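Local coordinates for protein hypothetical bacterial 6-phosphogluconolactonase (Bacteroides fragilis, PDB 3SCY) that probably hydrolyses 6-phosphogluconolactone as a seven-bladed beta-propeller lactonase, although its function has not been established, at residues G212-I217 / I228-G233; D11-M16 / T31-E36; K110-A115 / F125-D130. All blocks are in the same frame, centred on the assembly; numbering follows the deposited sequence.

Interaction 1: G212-I217 / I228-G233; sequences GPRHLI and INEIGG
R214 reaches across to E230, and its side chain can be followed outward. R214 CB lies 3.4 Å from I228 O. CG sits anti to the backbone N (chi1 -169°), and the chain runs extended from there to NE. R214 CD passes 3.3 Å from E230 OE1. NE then meets the same carboxylate oxygen in a salt bridge, with R214 NE and E230 OE1 3.2 Å apart. The oxygen lies at the edge of the guanidinium, in its plane, but the N-H bond is bent and weak. A water also bridges the pair: it accepts from R214 NE and donates to E230 OE1. Beyond NE, NH1 lies over one face of the H215 ring, offset toward the rim, and bonds to G262 O. H215 ND1 is held in turn by D263.

E230 OE1 also pairs with R278, and E230 OE2 pairs with R151.

The backbones meet as antiparallel strands. I228 O takes a bond from R214 N (2.8 Å) and a weak one from H215 N. I228 N gives a nearly straight bond to H215 O, at 2.9 Å and 171°. R214 and H215 thus both face I228 in a classic beta bulge. Past the strand end, E230 N bonds to G212 O. I231 CD1 packs 3.9 Å from G212 CA. N229 OD1 rests 3.2 Å from P213 CA, while N229 ND2 turns to T234 OG1.

An unidentified molecule, probably from the crystallisation liquor, lies near R214 and may mark a pocket. The neighbouring arginines and the putative phosphosugar substrate make anion binding there a possibility. The hairpin joins the first two strands, 213-218 and 224-229, of one four-stranded blade of a seven-bladed beta-propeller.

Interaction 2: D11-M16 / T31-E36; sequences DSELTM and TFRFNE
L14 and F34 form a hydrogen-bonded antiparallel pair, and M16 with F32 forms another. Each is closed by two backbone bonds, of which M16 N to F32 O is the straightest (2.8 Å, 178°). E36 N continues the series to S12 O. The intervening E13-N35 and T15-R33 pairs are non-hydrogen-bonded. Around T15 and R33 there are CA-H...O contacts: R33 CA lies 3.4 Å from L14 O, and T15 CA lies 3.5 Å from F32 O.

Apolar contacts gather on the face of L14, M16, F32 and F34. L14 CD1 stands at the edge of the F34 ring and also reaches E36 CB at 3.7 Å. The selenomethionine at M16 bends at chi3 (74°), which brings CE to 4.1 Å from F32 CD1.

Polar side chains lie on the other face. R33 CG lies alongside E13 CB at 3.8 Å, and bends at chi2 and chi3 take the guanidinium on to T15. R33 NH1 comes to 2.9 Å from T15 OG1, which is at the edge of the guanidinium. K84 O bonds to both of these atoms, and E85 O takes NH2. The E13 carboxylate lies well out of the guanidinium plane, so charge alone relates the two.

Waters form further bridges. One joins E13 OE2 to N35 ND2, while N35 OD1 accepts from the backbone N of E37 and T38. Two others donate to E36 OE2; one also donates to D11 O, and the other accepts a weak bond from S12 OG.

Strands 13-20 and 28-35 are flanked by 354-360 and 41-48 respectively, so the blade combines both chain ends. I349 of strand 342-350 packs against M16 and F32, and F82 of strand 76-83 against T15 and T31.

Interaction 3: K110-A115 / F125-D130; sequences KNIVTA and FPIGQD
F125 and I112 form the hydrogen-bonded pair of a beta hairpin within one propeller blade, where strand 111-116 runs antiparallel to strand 121-126. Their backbones exchange two bonds: I112 N to F125 O and F125 N to I112 O, both 2.8 Å. The second lies in the carbonyl plane.

The F125 ring extends along the neighbouring strand. CG anti to the carbonyl carbon (chi1 -55°) sets the ring beside strand 111-116, and its edge meets I112 and T114. F125 CD1 meets I112 CG2 at 4.2 Å, and F125 CE1 meets T114 CG2 at 3.9 Å. I112 O also lies near the ring plane at this edge. V77 of strand 76-83 touches both F125 and T114, so the edge contact is part of the packing against the preceding blade. T114 OG1 hydrogen-bonds to N116 OD1 and, weakly, to T123 N.

I127 follows the strand and leans back over I112. I127 CD1 touches I112 CG1 at 3.8 Å, and the two side chains run at a slant to each other. T107 and Y65 touch both isoleucines, so the pair packs against strands 102-107 and 63-68 as well.

N111 and P126 make a non-hydrogen-bonded pair on the other face. N111 OD1 lies 3.4 Å from P126 CA, and its ND2 bonds to A188 O. N111 CA also comes within 3.2 Å of F125 O, as a CA-H contact.

The end of the pairing is held through K110 O. I127 N bonds to it at 2.9 Å from above the carbonyl plane, 44° out of it. One water donates to both K110 O and I127 O, at 2.7 Å each.

How the interactions relate
The three contacts are hairpins in three different blades of the propeller, each pairing two adjacent strands. They follow in series along the chain: interaction 2 first, then interaction 3, then interaction 1. None touches another. The centres of interactions 1 and 2 are 29 Å apart. Those of interactions 1 and 3 are 26 Å apart, and those of interactions 2 and 3 are 27 Å apart. Nearest atoms of interactions 1 and 3 come to about 7 Å. Y104 helps span that gap, since its ring meets H215 edge-to-face and its side chain touches A115. Interaction 1 lies nearest the chain centre and has an unknown ligand about 4 Å from the R214 side chain. Interactions 2 and 3 are blade packing farther out.

Interaction 1: G212-I217 / I228-G233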
loop_
_atom_site.group_PDB
_atom_site.type_symbol
_atom_site.label_atom_id
_atom_site.label_comp_id
_atom_site.label_asym_id
_atom_site.label_seq_id
_atom_site.Cartn_x
_atom_site.Cartn_y
_atom_site.Cartn_z
ATOM N N GLY A 212 -10.743 2.660 12.390
ATOM C CA GLY A 212 -10.359 1.579 11.487
ATOM C C GLY A 212 -9.135 1.925 10.651
ATOM O O GLY A 212 -9.236 1.998 9.423
ATOM N N PRO A 213 -7.955 2.167 11.293
ATOM C CA PRO A 213 -6.741 2.553 10.530
ATOM C C PRO A 213 -6.432 1.609 9.390
ATOM O O PRO A 213 -6.435 0.397 9.591
ATOM C CB PRO A 213 -5.614 2.475 11.585
ATOM C CG PRO A 213 -6.278 2.594 12.872
ATOM C CD PRO A 213 -7.686 2.095 12.746
ATOM N N ARG A 214 -6.194 2.152 8.182
ATOM C CA ARG A 214 -5.956 1.287 7.047
ATOM C C ARG A 214 -4.525 1.475 6.558
ATOM O O ARG A 214 -3.677 0.659 6.913
ATOM C CB ARG A 214 -6.995 1.494 5.916
ATOM C CG ARG A 214 -6.919 0.403 4.840
ATOM C CD ARG A 214 -8.034 0.575 3.806
ATOM N NE ARG A 214 -8.148 -0.629 2.968
ATOM C CZ ARG A 214 -7.405 -0.860 1.885
ATOM N NH1 ARG A 214 -6.545 0.052 1.453
ATOM N NH2 ARG A 214 -7.539 -1.996 1.214
ATOM N N HIS A 215 -4.234 2.515 5.756
ATOM C CA HIS A 215 -2.893 2.695 5.212
ATOM C C HIS A 215 -2.240 3.947 5.735
ATOM O O HIS A 215 -2.918 4.942 5.983
ATOM C CB HIS A 215 -2.921 2.732 3.668
ATOM C CG HIS A 215 -3.066 1.393 3.005
ATOM N ND1 HIS A 215 -3.091 1.285 1.612
ATOM C CD2 HIS A 215 -3.246 0.156 3.540
ATOM C CE1 HIS A 215 -3.202 -0.014 1.350
ATOM N NE2 HIS A 215 -3.320 -0.734 2.472
ATOM N N LEU A 216 -0.921 3.911 5.868
ATOM C CA LEU A 216 -0.076 4.991 6.397
ATOM C C LEU A 216 1.020 5.350 5.417
ATOM O O LEU A 216 1.639 4.451 4.823
ATOM C CB LEU A 216 0.560 4.521 7.713
ATOM C CG LEU A 216 1.454 5.547 8.461
ATOM C CD1 LEU A 216 0.608 6.640 9.157
ATOM C CD2 LEU A 216 2.272 4.840 9.549
ATOM N N ILE A 217 1.274 6.671 5.270
ATOM C CA ILE A 217 2.325 7.192 4.409
ATOM C C ILE A 217 3.074 8.293 5.151
ATOM O O ILE A 217 2.568 8.855 6.139
ATOM C CB ILE A 217 1.838 7.699 3.042
ATOM C CG1 ILE A 217 0.794 8.842 3.261
ATOM C CG2 ILE A 217 1.262 6.541 2.181
ATOM C CD1 ILE A 217 0.448 9.639 2.028
ATOM N N ILE A 228 -5.038 6.920 6.515
ATOM C CA ILE A 228 -6.398 6.845 6.002
ATOM C C ILE A 228 -7.123 5.798 6.842
ATOM O O ILE A 228 -6.630 4.668 6.981
ATOM C CB ILE A 228 -6.527 6.601 4.467
ATOM C CG1 ILE A 228 -8.008 6.721 4.042
ATOM C CG2 ILE A 228 -5.905 5.246 4.020
ATOM C CD1 ILE A 228 -8.271 6.819 2.585
ATOM N N ASN A 229 -8.293 6.182 7.387
ATOM C CA ASN A 229 -9.114 5.323 8.228
ATOM C C ASN A 229 -10.264 4.793 7.419
ATOM O O ASN A 229 -11.079 5.583 6.920
ATOM C CB ASN A 229 -9.589 6.106 9.439
ATOM C CG ASN A 229 -8.451 6.433 10.364
ATOM O OD1 ASN A 229 -7.782 5.547 10.879
ATOM N ND2 ASN A 229 -8.197 7.709 10.572
ATOM N N GLU A 230 -10.335 3.458 7.276
ATOM C CA GLU A 230 -11.362 2.829 6.450
ATOM C C GLU A 230 -12.775 3.094 6.963
ATOM O O GLU A 230 -13.645 3.465 6.178
ATOM C CB GLU A 230 -11.139 1.316 6.347
ATOM C CG GLU A 230 -12.218 0.596 5.547
ATOM C CD GLU A 230 -11.875 -0.823 5.151
ATOM O OE1 GLU A 230 -10.694 -1.087 4.830
ATOM O OE2 GLU A 230 -12.807 -1.653 5.064
ATOM N N ILE A 231 -13.018 2.853 8.256
ATOM C CA ILE A 231 -14.369 2.936 8.797
ATOM C C ILE A 231 -14.793 4.375 9.057
ATOM O O ILE A 231 -15.909 4.761 8.700
ATOM C CB ILE A 231 -14.473 2.088 10.079
ATOM C CG1 ILE A 231 -13.988 0.640 9.840
ATOM C CG2 ILE A 231 -15.934 2.096 10.610
ATOM C CD1 ILE A 231 -13.785 -0.188 11.173
ATOM N N GLY A 232 -13.923 5.138 9.689
ATOM C CA GLY A 232 -14.206 6.533 10.009
ATOM C C GLY A 232 -14.232 7.441 8.798
ATOM O O GLY A 232 -14.884 8.490 8.829
ATOM N N GLY A 233 -13.532 7.028 7.733
ATOM C CA GLY A 233 -13.456 7.786 6.486
ATOM C C GLY A 233 -12.662 9.067 6.646
ATOM O O GLY A 233 -12.860 10.038 5.913
HETATM O O HOH W 1 -10.060 -2.854 2.987
#

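Interaction 2: D11-M16 / T31-E36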
loop_
_atom_site.group_PDB
_atom_site.type_symbol
_atom_site.label_atom_id
_atom_site.label_comp_id
_atom_site.label_asym_id
_atom_site.label_seq_id
_atom_site.Cartn_x
_atom_site.Cartn_y
_atom_site.Cartn_z
ATOM N N ASP A 11 12.744 6.673 -21.148
ATOM C CA ASP A 11 12.869 7.586 -19.997
ATOM C C ASP A 11 11.543 7.829 -19.289
ATOM O O ASP A 11 11.459 7.735 -18.060
ATOM C CB ASP A 11 13.443 8.937 -20.442
ATOM C CG ASP A 11 14.898 8.895 -20.851
ATOM O OD1 ASP A 11 15.612 7.955 -20.421
ATOM O OD2 ASP A 11 15.336 9.822 -21.554
ATOM N N SER A 12 10.521 8.107 -20.083
ATOM C CA SER A 12 9.184 8.383 -19.571
ATOM C C SER A 12 8.354 7.100 -19.434
ATOM O O SER A 12 7.244 7.143 -18.903
ATOM C CB SER A 12 8.484 9.375 -20.488
ATOM O OG SER A 12 9.298 10.520 -20.692
ATOM N N GLU A 13 8.902 5.962 -19.885
ATOM C CA GLU A 13 8.227 4.674 -19.831
ATOM C C GLU A 13 8.513 3.975 -18.544
ATOM O O GLU A 13 9.640 3.566 -18.301
ATOM C CB GLU A 13 8.627 3.778 -21.011
ATOM C CG GLU A 13 8.047 4.249 -22.337
ATOM C CD GLU A 13 8.325 3.371 -23.543
ATOM O OE1 GLU A 13 9.278 2.558 -23.497
ATOM O OE2 GLU A 13 7.590 3.509 -24.547
ATOM N N LEU A 14 7.476 3.803 -17.745
ATOM C CA LEU A 14 7.555 3.074 -16.491
ATOM C C LEU A 14 7.097 1.634 -16.687
ATOM O O LEU A 14 6.314 1.358 -17.596
ATOM C CB LEU A 14 6.615 3.749 -15.462
ATOM C CG LEU A 14 6.833 5.232 -15.106
ATOM C CD1 LEU A 14 5.568 5.810 -14.471
ATOM C CD2 LEU A 14 7.969 5.381 -14.103
ATOM N N THR A 15 7.533 0.721 -15.813
ATOM C CA THR A 15 6.990 -0.631 -15.812
ATOM C C THR A 15 6.031 -0.694 -14.648
ATOM O O THR A 15 6.414 -0.385 -13.525
ATOM C CB THR A 15 8.056 -1.724 -15.778
ATOM O OG1 THR A 15 8.853 -1.528 -16.933
ATOM C CG2 THR A 15 7.436 -3.129 -15.877
HETATM N N MSE A 16 4.797 -1.081 -14.913
HETATM C CA MSE A 16 3.761 -1.139 -13.896
HETATM C C MSE A 16 3.395 -2.595 -13.597
HETATM O O MSE A 16 3.158 -3.382 -14.516
HETATM C CB MSE A 16 2.530 -0.351 -14.358
HETATM C CG MSE A 16 1.393 -0.377 -13.329
HETATM SE SE MSE A 16 -0.017 0.844 -13.804
HETATM C CE MSE A 16 -0.725 -0.045 -15.090
ATOM N N THR A 31 1.585 -7.165 -15.986
ATOM C CA THR A 31 2.590 -6.118 -16.133
ATOM C C THR A 31 2.344 -5.332 -17.415
ATOM O O THR A 31 1.861 -5.887 -18.410
ATOM C CB THR A 31 3.997 -6.658 -16.085
ATOM O OG1 THR A 31 4.167 -7.593 -17.143
ATOM C CG2 THR A 31 4.335 -7.315 -14.741
ATOM N N PHE A 32 2.662 -4.037 -17.364
ATOM C CA PHE A 32 2.423 -3.083 -18.456
ATOM C C PHE A 32 3.535 -2.078 -18.561
ATOM O O PHE A 32 4.173 -1.756 -17.563
ATOM C CB PHE A 32 1.098 -2.283 -18.206
ATOM C CG PHE A 32 -0.167 -3.101 -18.073
ATOM C CD1 PHE A 32 -0.499 -3.707 -16.863
ATOM C CD2 PHE A 32 -1.015 -3.279 -19.156
ATOM C CE1 PHE A 32 -1.647 -4.486 -16.746
ATOM C CE2 PHE A 32 -2.146 -4.098 -19.052
ATOM C CZ PHE A 32 -2.466 -4.678 -17.836
ATOM N N ARG A 33 3.712 -1.510 -19.756
ATOM C CA ARG A 33 4.533 -0.332 -19.888
ATOM C C ARG A 33 3.570 0.849 -19.737
ATOM O O ARG A 33 2.474 0.796 -20.289
ATOM C CB ARG A 33 5.271 -0.280 -21.233
ATOM C CG ARG A 33 6.504 0.629 -21.159
ATOM C CD ARG A 33 7.662 -0.066 -20.449
ATOM N NE ARG A 33 8.174 -1.126 -21.311
ATOM C CZ ARG A 33 8.933 -2.149 -20.943
ATOM N NH1 ARG A 33 9.290 -2.303 -19.670
ATOM N NH2 ARG A 33 9.314 -3.046 -21.836
ATOM N N PHE A 34 3.925 1.874 -18.967
ATOM C CA PHE A 34 3.046 3.046 -18.834
ATOM C C PHE A 34 3.865 4.310 -19.090
ATOM O O PHE A 34 4.862 4.537 -18.398
ATOM C CB PHE A 34 2.357 3.095 -17.441
ATOM C CG PHE A 34 1.440 4.300 -17.328
ATOM C CD1 PHE A 34 0.150 4.274 -17.867
ATOM C CD2 PHE A 34 1.885 5.481 -16.740
ATOM C CE1 PHE A 34 -0.676 5.401 -17.807
ATOM C CE2 PHE A 34 1.048 6.601 -16.667
ATOM C CZ PHE A 34 -0.220 6.557 -17.212
ATOM N N ASN A 35 3.436 5.146 -20.055
ATOM C CA ASN A 35 4.172 6.370 -20.347
ATOM C C ASN A 35 3.654 7.506 -19.456
ATOM O O ASN A 35 2.494 7.901 -19.590
ATOM C CB ASN A 35 4.050 6.709 -21.827
ATOM C CG ASN A 35 4.996 7.779 -22.257
ATOM O OD1 ASN A 35 5.091 8.851 -21.641
ATOM N ND2 ASN A 35 5.756 7.493 -23.295
ATOM N N GLU A 36 4.499 8.003 -18.520
ATOM C CA GLU A 36 4.083 9.047 -17.564
ATOM C C GLU A 36 4.088 10.462 -18.194
ATOM O O GLU A 36 3.849 11.428 -17.479
ATOM C CB GLU A 36 4.899 9.019 -16.254
ATOM C CG GLU A 36 6.392 9.306 -16.382
ATOM C CD GLU A 36 7.142 9.676 -15.113
ATOM O OE1 GLU A 36 6.527 9.705 -14.020
ATOM O OE2 GLU A 36 8.349 9.993 -15.226
HETATM O O HOH W 2 10.610 8.494 -14.982
HETATM O O HOH W 3 9.352 11.118 -17.477
HETATM O O HOH W 4 4.963 5.071 -24.682
#

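Interaction 3: K110-A115 / F125-D130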
loop_
_atom_site.group_PDB
_atom_site.type_symbol
_atom_site.label_atom_id
_atom_site.label_comp_id
_atom_site.label_asym_id
_atom_site.label_seq_id
_atom_site.Cartn_x
_atom_site.Cartn_y
_atom_site.Cartn_z
ATOM N N LYS A 110 16.438 -6.971 3.496
ATOM C CA LYS A 110 16.918 -8.106 4.291
ATOM C C LYS A 110 15.764 -8.974 4.780
ATOM O O LYS A 110 15.942 -10.152 5.025
ATOM C CB LYS A 110 17.742 -7.633 5.495
ATOM C CG LYS A 110 19.022 -6.917 5.104
ATOM C CD LYS A 110 19.757 -6.406 6.337
ATOM C CE LYS A 110 21.106 -5.810 5.993
ATOM N NZ LYS A 110 20.971 -4.528 5.253
ATOM N N ASN A 111 14.575 -8.386 4.936
ATOM C CA ASN A 111 13.378 -9.063 5.391
ATOM C C ASN A 111 12.178 -8.520 4.689
ATOM O O ASN A 111 12.158 -7.342 4.314
ATOM C CB ASN A 111 13.167 -8.821 6.910
ATOM C CG ASN A 111 14.302 -9.369 7.725
ATOM O OD1 ASN A 111 14.332 -10.554 8.017
ATOM N ND2 ASN A 111 15.271 -8.516 8.095
ATOM N N ILE A 112 11.159 -9.358 4.583
ATOM C CA ILE A 112 9.813 -9.011 4.127
ATOM C C ILE A 112 8.923 -9.056 5.350
ATOM O O ILE A 112 9.057 -10.003 6.150
ATOM C CB ILE A 112 9.293 -10.021 3.048
ATOM C CG1 ILE A 112 10.059 -9.905 1.724
ATOM C CG2 ILE A 112 7.724 -9.936 2.857
ATOM C CD1 ILE A 112 9.816 -8.603 0.897
ATOM N N VAL A 113 7.985 -8.080 5.482
ATOM C CA VAL A 113 7.023 -8.115 6.578
ATOM C C VAL A 113 5.626 -8.043 5.963
ATOM O O VAL A 113 5.421 -7.219 5.081
ATOM C CB VAL A 113 7.228 -6.969 7.621
ATOM C CG1 VAL A 113 6.276 -7.126 8.793
ATOM C CG2 VAL A 113 8.666 -6.916 8.120
ATOM N N THR A 114 4.690 -8.889 6.400
ATOM C CA THR A 114 3.299 -8.833 5.959
ATOM C C THR A 114 2.381 -8.306 7.052
ATOM O O THR A 114 2.603 -8.570 8.245
ATOM C CB THR A 114 2.770 -10.216 5.508
ATOM O OG1 THR A 114 2.735 -11.113 6.616
ATOM C CG2 THR A 114 3.568 -10.808 4.382
ATOM N N ALA A 115 1.248 -7.737 6.627
ATOM C CA ALA A 115 0.129 -7.394 7.492
ATOM C C ALA A 115 -0.943 -8.439 7.241
ATOM O O ALA A 115 -1.485 -8.512 6.125
ATOM C CB ALA A 115 -0.385 -5.997 7.184
ATOM N N PHE A 125 9.756 -12.495 7.140
ATOM C CA PHE A 125 10.495 -13.494 6.372
ATOM C C PHE A 125 11.869 -12.960 6.038
ATOM O O PHE A 125 11.942 -11.927 5.370
ATOM C CB PHE A 125 9.793 -13.852 5.037
ATOM C CG PHE A 125 8.366 -14.319 5.093
ATOM C CD1 PHE A 125 7.323 -13.402 5.119
ATOM C CD2 PHE A 125 8.058 -15.673 5.061
ATOM C CE1 PHE A 125 5.999 -13.823 5.127
ATOM C CE2 PHE A 125 6.736 -16.098 5.119
ATOM C CZ PHE A 125 5.706 -15.171 5.139
ATOM N N PRO A 126 12.964 -13.670 6.373
ATOM C CA PRO A 126 14.276 -13.239 5.883
ATOM C C PRO A 126 14.342 -13.455 4.366
ATOM O O PRO A 126 13.742 -14.406 3.848
ATOM C CB PRO A 126 15.273 -14.175 6.596
ATOM C CG PRO A 126 14.467 -14.859 7.700
ATOM C CD PRO A 126 13.051 -14.920 7.156
ATOM N N ILE A 127 15.082 -12.607 3.677
ATOM C CA ILE A 127 15.286 -12.747 2.230
ATOM C C ILE A 127 16.636 -13.429 2.036
ATOM O O ILE A 127 17.643 -12.986 2.609
ATOM C CB ILE A 127 15.240 -11.391 1.501
ATOM C CG1 ILE A 127 13.852 -10.723 1.660
ATOM C CG2 ILE A 127 15.556 -11.595 0.002
ATOM C CD1 ILE A 127 13.777 -9.259 1.224
ATOM N N GLY A 128 16.662 -14.494 1.241
ATOM C CA GLY A 128 17.917 -15.201 0.993
ATOM C C GLY A 128 18.824 -14.434 0.045
ATOM O O GLY A 128 18.415 -13.441 -0.571
ATOM N N GLN A 129 20.065 -14.918 -0.114
ATOM C CA GLN A 129 21.058 -14.245 -0.928
ATOM C C GLN A 129 20.707 -14.206 -2.410
ATOM O O GLN A 129 21.280 -13.414 -3.149
ATOM C CB GLN A 129 22.406 -14.918 -0.745
ATOM C CG GLN A 129 23.006 -14.635 0.620
ATOM C CD GLN A 129 24.399 -15.198 0.734
ATOM O OE1 GLN A 129 25.232 -15.041 -0.160
ATOM N NE2 GLN A 129 24.666 -15.880 1.833
ATOM N N ASP A 130 19.787 -15.077 -2.835
ATOM C CA ASP A 130 19.304 -15.158 -4.215
ATOM C C ASP A 130 17.976 -14.405 -4.398
ATOM O O ASP A 130 17.393 -14.488 -5.470
ATOM C CB ASP A 130 19.105 -16.649 -4.583
ATOM C CG ASP A 130 18.116 -17.423 -3.696
ATOM O OD1 ASP A 130 17.679 -16.875 -2.656
ATOM O OD2 ASP A 130 17.869 -18.610 -3.979
HETATM O O HOH W 5 18.318 -11.417 4.740
#